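Local coordinates for COPII coat assembly protein SEC16 (Saccharomyces cerevisiae, PDB 3MZK) that helps initiate assembly of the COPII coat that forms cargo-selecting transport vesicles at the endoplasmic reticulum, and also takes part in autophagy, at residues 158-162 with 163-167; 183-186 with 187-191. All blocks are in the same frame, centred on the assembly; numbering follows the deposited sequence.

Contact 1: residues 158-162 with 163-167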
ATOM      1  N   LEU B 158      17.442   8.548  24.470  1.00 61.23           N
ATOM      2  CA  LEU B 158      16.310   9.442  24.274  1.00 68.10           C
ATOM      3  C   LEU B 158      16.777  10.759  23.676  1.00 76.10           C
ATOM      4  O   LEU B 158      16.228  11.219  22.674  1.00 89.24           O
ATOM      5  CB  LEU B 158      15.557   9.680  25.582  1.00 69.14           C
ATOM      6  CG  LEU B 158      14.386  10.663  25.494  1.00 73.76           C
ATOM      7  CD1 LEU B 158      13.532  10.386  24.267  1.00 76.81           C
ATOM      8  CD2 LEU B 158      13.545  10.611  26.753  1.00 64.02           C
ATOM      9  N   ALA B 159      17.795  11.360  24.286  1.00 59.75           N
ATOM     10  CA  ALA B 159      18.367  12.603  23.774  1.00 63.63           C
ATOM     11  C   ALA B 159      18.837  12.451  22.328  1.00 56.56           C
ATOM     12  O   ALA B 159      18.643  13.341  21.510  1.00 58.86           O
ATOM     13  CB  ALA B 159      19.506  13.076  24.665  1.00 60.40           C
ATOM     14  N   PHE B 160      19.451  11.315  22.022  1.00 60.50           N
ATOM     15  CA  PHE B 160      19.883  11.028  20.662  1.00 59.91           C
ATOM     16  C   PHE B 160      18.700  11.062  19.704  1.00 63.54           C
ATOM     17  O   PHE B 160      18.786  11.635  18.620  1.00 69.51           O
ATOM     18  CB  PHE B 160      20.575   9.668  20.592  1.00 64.74           C
ATOM     19  CG  PHE B 160      22.059   9.731  20.794  1.00 73.49           C
ATOM     20  CD1 PHE B 160      22.805  10.764  20.252  1.00 78.26           C
ATOM     21  CD2 PHE B 160      22.712   8.758  21.526  1.00 80.96           C
ATOM     22  CE1 PHE B 160      24.171  10.821  20.435  1.00 74.26           C
ATOM     23  CE2 PHE B 160      24.079   8.811  21.712  1.00 87.87           C
ATOM     24  CZ  PHE B 160      24.810   9.846  21.168  1.00 78.38           C
ATOM     25  N   LEU B 161      17.597  10.445  20.111  1.00 65.91           N
ATOM     26  CA  LEU B 161      16.399  10.393  19.283  1.00 62.22           C
ATOM     27  C   LEU B 161      15.729  11.757  19.174  1.00 65.87           C
ATOM     28  O   LEU B 161      15.197  12.115  18.120  1.00 68.76           O
ATOM     29  CB  LEU B 161      15.416   9.360  19.833  1.00 59.39           C
ATOM     30  CG  LEU B 161      15.887   7.909  19.736  1.00 51.86           C
ATOM     31  CD1 LEU B 161      14.876   6.980  20.373  1.00 54.74           C
ATOM     32  CD2 LEU B 161      16.135   7.526  18.288  1.00 55.38           C
ATOM     33  N   GLN B 162      15.759  12.514  20.266  1.00 54.48           N
ATOM     34  CA  GLN B 162      15.208  13.865  20.273  1.00 60.62           C
ATOM     35  C   GLN B 162      15.967  14.788  19.333  1.00 60.53           C
ATOM     36  O   GLN B 162      15.467  15.850  18.967  1.00 72.69           O
ATOM     37  CB  GLN B 162      15.218  14.451  21.683  1.00 56.60           C
ATOM     38  CG  GLN B 162      14.226  13.810  22.630  1.00 61.83           C
ATOM     39  CD  GLN B 162      14.088  14.584  23.921  1.00 69.58           C
ATOM     40  OE1 GLN B 162      14.593  14.168  24.963  1.00 64.30           O
ATOM     41  NE2 GLN B 162      13.405  15.723  23.858  1.00 76.13           N
ATOM     42  N   THR B 163      17.175  14.382  18.949  1.00 59.72           N
ATOM     43  CA  THR B 163      17.996  15.170  18.038  1.00 59.98           C
ATOM     44  C   THR B 163      18.031  14.557  16.639  1.00 63.03           C
ATOM     45  O   THR B 163      18.685  15.084  15.737  1.00 71.51           O
ATOM     46  CB  THR B 163      19.432  15.341  18.573  1.00 64.74           C
ATOM     47  OG1 THR B 163      19.978  14.062  18.909  1.00 80.46           O
ATOM     48  CG2 THR B 163      19.432  16.215  19.811  1.00 54.04           C
ATOM     49  N   GLY B 164      17.321  13.444  16.467  1.00 66.84           N
ATOM     50  CA  GLY B 164      17.196  12.797  15.173  1.00 67.37           C
ATOM     51  C   GLY B 164      18.360  11.895  14.812  1.00 74.95           C
ATOM     52  O   GLY B 164      18.526  11.520  13.653  1.00 89.44           O
ATOM     53  N   ASN B 165      19.160  11.534  15.809  1.00 72.22           N
ATOM     54  CA  ASN B 165      20.373  10.760  15.578  1.00 78.53           C
ATOM     55  C   ASN B 165      20.166   9.253  15.739  1.00 77.79           C
ATOM     56  O   ASN B 165      20.489   8.674  16.777  1.00 83.50           O
ATOM     57  CB  ASN B 165      21.484  11.243  16.511  1.00 84.33           C
ATOM     58  CG  ASN B 165      22.866  10.872  16.014  1.00 86.01           C
ATOM     59  OD1 ASN B 165      23.021   9.983  15.175  1.00 76.74           O
ATOM     60  ND2 ASN B 165      23.881  11.549  16.536  1.00 87.84           N
ATOM     61  N   HIS B 166      19.629   8.620  14.702  1.00 74.51           N
ATOM     62  CA  HIS B 166      19.387   7.183  14.716  1.00 64.81           C
ATOM     63  C   HIS B 166      20.680   6.397  14.844  1.00 68.72           C
ATOM     64  O   HIS B 166      20.782   5.469  15.646  1.00 66.65           O
ATOM     65  CB  HIS B 166      18.671   6.757  13.437  1.00 59.57           C
ATOM     66  CG  HIS B 166      17.288   7.306  13.304  1.00 75.75           C
ATOM     67  ND1 HIS B 166      16.535   7.166  12.162  1.00 78.71           N
ATOM     68  CD2 HIS B 166      16.510   7.997  14.180  1.00 79.66           C
ATOM     69  CE1 HIS B 166      15.359   7.746  12.329  1.00 77.62           C
ATOM     70  NE2 HIS B 166      15.326   8.259  13.552  1.00 74.84           N
ATOM     71  N   ASP B 167      21.666   6.773  14.037  1.00 74.85           N
ATOM     72  CA  ASP B 167      22.919   6.032  13.968  1.00 78.94           C
ATOM     73  C   ASP B 167      23.647   6.017  15.305  1.00 71.65           C
ATOM     74  O   ASP B 167      24.160   4.981  15.731  1.00 72.97           O
ATOM     75  CB  ASP B 167      23.822   6.602  12.876  1.00 82.59           C
ATOM     76  CG  ASP B 167      23.192   6.524  11.500  1.00101.49           C
ATOM     77  OD1 ASP B 167      23.884   6.100  10.551  1.00114.03           O
ATOM     78  OD2 ASP B 167      22.005   6.894  11.362  1.00103.30           O
TER

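Contact 2: residues 183-186 with 187-191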
ATOM      1  N   LEU B 183      16.794  -3.229  18.606  1.00 62.13           N
ATOM      2  CA  LEU B 183      15.735  -3.616  17.679  1.00 63.47           C
ATOM      3  C   LEU B 183      14.748  -2.473  17.459  1.00 63.64           C
ATOM      4  O   LEU B 183      14.398  -2.150  16.321  1.00 65.73           O
ATOM      5  CB  LEU B 183      15.006  -4.876  18.169  1.00 40.27           C
ATOM      6  CG  LEU B 183      15.783  -6.185  18.001  1.00 56.45           C
ATOM      7  CD1 LEU B 183      15.021  -7.372  18.575  1.00 53.23           C
ATOM      8  CD2 LEU B 183      16.123  -6.419  16.530  1.00 52.69           C
ATOM      9  N   LEU B 184      14.305  -1.864  18.553  1.00 54.42           N
ATOM     10  CA  LEU B 184      13.395  -0.730  18.485  1.00 54.23           C
ATOM     11  C   LEU B 184      13.965   0.401  17.631  1.00 67.52           C
ATOM     12  O   LEU B 184      13.350   0.818  16.651  1.00 76.71           O
ATOM     13  CB  LEU B 184      13.073  -0.226  19.887  1.00 50.26           C
ATOM     14  CG  LEU B 184      12.338  -1.270  20.723  1.00 66.97           C
ATOM     15  CD1 LEU B 184      12.119  -0.783  22.152  1.00 70.00           C
ATOM     16  CD2 LEU B 184      11.022  -1.627  20.051  1.00 56.25           C
ATOM     17  N   VAL B 185      15.141   0.896  17.999  1.00 62.49           N
ATOM     18  CA  VAL B 185      15.781   1.951  17.226  1.00 65.41           C
ATOM     19  C   VAL B 185      15.935   1.502  15.777  1.00 72.18           C
ATOM     20  O   VAL B 185      15.651   2.255  14.847  1.00 75.96           O
ATOM     21  CB  VAL B 185      17.156   2.334  17.806  1.00 56.08           C
ATOM     22  CG1 VAL B 185      17.892   3.259  16.857  1.00 60.31           C
ATOM     23  CG2 VAL B 185      16.991   2.985  19.169  1.00 57.45           C
ATOM     24  N   GLY B 186      16.371   0.261  15.597  1.00 72.00           N
ATOM     25  CA  GLY B 186      16.557  -0.303  14.274  1.00 59.74           C
ATOM     26  C   GLY B 186      15.314  -0.256  13.408  1.00 60.68           C
ATOM     27  O   GLY B 186      15.411  -0.122  12.192  1.00 58.49           O
ATOM     28  N   SER B 187      14.143  -0.364  14.024  1.00 64.66           N
ATOM     29  CA  SER B 187      12.897  -0.351  13.267  1.00 54.97           C
ATOM     30  C   SER B 187      12.617   1.029  12.665  1.00 56.12           C
ATOM     31  O   SER B 187      11.903   1.147  11.672  1.00 63.74           O
ATOM     32  CB  SER B 187      11.724  -0.824  14.130  1.00 57.37           C
ATOM     33  OG  SER B 187      11.427   0.094  15.169  1.00 68.88           O
ATOM     34  N   LEU B 188      13.186   2.070  13.264  1.00 56.50           N
ATOM     35  CA  LEU B 188      13.020   3.426  12.747  1.00 61.99           C
ATOM     36  C   LEU B 188      13.929   3.692  11.551  1.00 71.33           C
ATOM     37  O   LEU B 188      13.874   4.770  10.961  1.00 72.51           O
ATOM     38  CB  LEU B 188      13.322   4.465  13.828  1.00 46.46           C
ATOM     39  CG  LEU B 188      12.620   4.341  15.179  1.00 56.99           C
ATOM     40  CD1 LEU B 188      13.033   5.484  16.089  1.00 41.79           C
ATOM     41  CD2 LEU B 188      11.111   4.317  15.006  1.00 76.96           C
ATOM     42  N   MET B 189      14.759   2.712  11.199  1.00 65.17           N
ATOM     43  CA  MET B 189      15.831   2.929  10.228  1.00 69.29           C
ATOM     44  C   MET B 189      15.750   2.050   8.979  1.00 91.55           C
ATOM     45  O   MET B 189      16.560   2.194   8.063  1.00101.82           O
ATOM     46  CB  MET B 189      17.194   2.740  10.901  1.00 63.80           C
ATOM     47  CG  MET B 189      17.401   3.597  12.132  1.00 64.43           C
ATOM     48  SD  MET B 189      18.921   3.193  13.003  1.00 77.38           S
ATOM     49  CE  MET B 189      20.154   3.636  11.796  1.00 56.01           C
ATOM     50  N   GLY B 190      14.784   1.138   8.943  1.00 93.52           N
ATOM     51  CA  GLY B 190      14.609   0.277   7.789  1.00 84.58           C
ATOM     52  C   GLY B 190      15.036  -1.158   8.028  1.00 85.01           C
ATOM     53  O   GLY B 190      15.774  -1.452   8.970  1.00 79.90           O
ATOM     54  N   LYS B 191      14.573  -2.051   7.157  1.00 85.87           N
ATOM     55  CA  LYS B 191      14.813  -3.482   7.297  1.00 76.78           C
ATOM     56  C   LYS B 191      16.298  -3.825   7.373  1.00 82.11           C
ATOM     57  O   LYS B 191      16.681  -4.820   7.988  1.00 76.03           O
ATOM     58  CB  LYS B 191      14.177  -4.235   6.128  1.00 77.88           C
ATOM     59  CG  LYS B 191      14.794  -3.896   4.784  1.00 80.21           C
ATOM     60  CD  LYS B 191      14.308  -4.814   3.675  1.00 76.34           C
ATOM     61  CE  LYS B 191      15.116  -4.583   2.409  1.00 90.54           C
ATOM     62  NZ  LYS B 191      14.682  -5.467   1.295  1.00112.37           N
TER

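Contact 1: residues 158-162 with 163-167
Thr163 turns its hydroxyl to the slot between its own backbone N and carbonyl carbon (chi1 52°), which swings OG1 back over the last turn of helix 151-162, where Phe160 and Ala159 offer their carbonyl oxygens. OG1 lies 2.7 Å from Phe160 O and 3.0 Å from Ala159 O, and its single proton could serve either acceptor. In Asn165, by contrast, CG stands anti to the backbone N (chi1 -159°), laying the amide alongside the Phe160 side chain. The two groups point the same way, with ND2 3.9 Å from Phe160 CD1 and the amide plane turned 76° from the ring.

The backbone closes the helix with a Schellman motif. Asn165 N donates to Phe160 O at 2.8 Å, while Gly164 N reaches Leu161 O at 3.0 Å. Phe160 O also receives Thr163 N, at 3.2 Å, from the opposite face to Asn165 N. Gly164 makes the reversal with positive phi, a conformation easiest for a residue without a side chain. Across the turn, Leu161 CD2 touches His166 CD2 at 4.2 Å, the two side chains crossing at roughly a right angle.

Asn165 is the N-cap of helix 166-175, its OD1 accepting from Glu168 N. Asn262 of the second subunit bonds Leu161 O through ND2.

Phe160 O is thus gripped by two backbone donors and Leu161 O by Gly164 N and the second subunit, while one asparagine both closes the first helix through its N-H and caps the second through its side chain.

Contact 2: residues 183-186 with 187-191
Ser187 folds its side chain back on the turn before it, and OG donates to Leu184 O at 2.5 Å, in the carbonyl plane and on a lone pair. The same oxygen takes Ser187 N at 3.0 Å from above that plane, so hydroxyl and amide grip it from different directions. Ser187 N is shared with Leu183 O, 2.9 Å away. The hydroxyl gets there because chi1 of 68° sets OG between the serine's backbone N and its carbonyl carbon. With the hydroxyl removed, as in an alanine here, Leu184 O would probably lose its in-plane donor and keep the longer bond from Ser187 N, so the turn would be held less firmly.

The three-residue spacing begun by Ser187 N continues: Leu188 N reaches Val185 O at 2.9 Å, and Met189 N reaches Gly186 O at 3.1 Å. Met189 runs beside Val185, the two pointing the same way, with SD 4.0 Å from Val185 CG1 and CG lying against Val185 O.

Further out, Gly190 leaves the helical conformation with positive phi, at angles where a CB would be jammed against the preceding carbonyl, and it stands at the N-cap of helix 191-203. Trp194 of that helix packs on Ser187 and Leu183, while Leu183 and Leu184 meet Leu184 and Leu183 of the second subunit.

The successive carbonyls from Leu183 to Gly186 therefore all find local donors, and the Met189 thioether adds an apolar contact with Val185, which itself packs on Ala169 and Leu170 of helix 166-175.

In the fold
Contacts 1 and 2 come in series along the chain, both inside the Sec23-binding domain of Sec16, with centres about 13 Å apart. Contact 1 is the turn from helix 151-162 into helix 166-175; contact 2 ends helix 179-187 and leads to helix 191-203. Helix 166-175 directly precedes helix 179-187, and the two turns pack together: His166 CB meets Met189 SD at 3.6 Å, and Val185 CG1 lies by His166 O. Both contacts lie on the same side of the chain's centre and touch the second subunit, so these helix ends help build the interface between two copies of this helical domain.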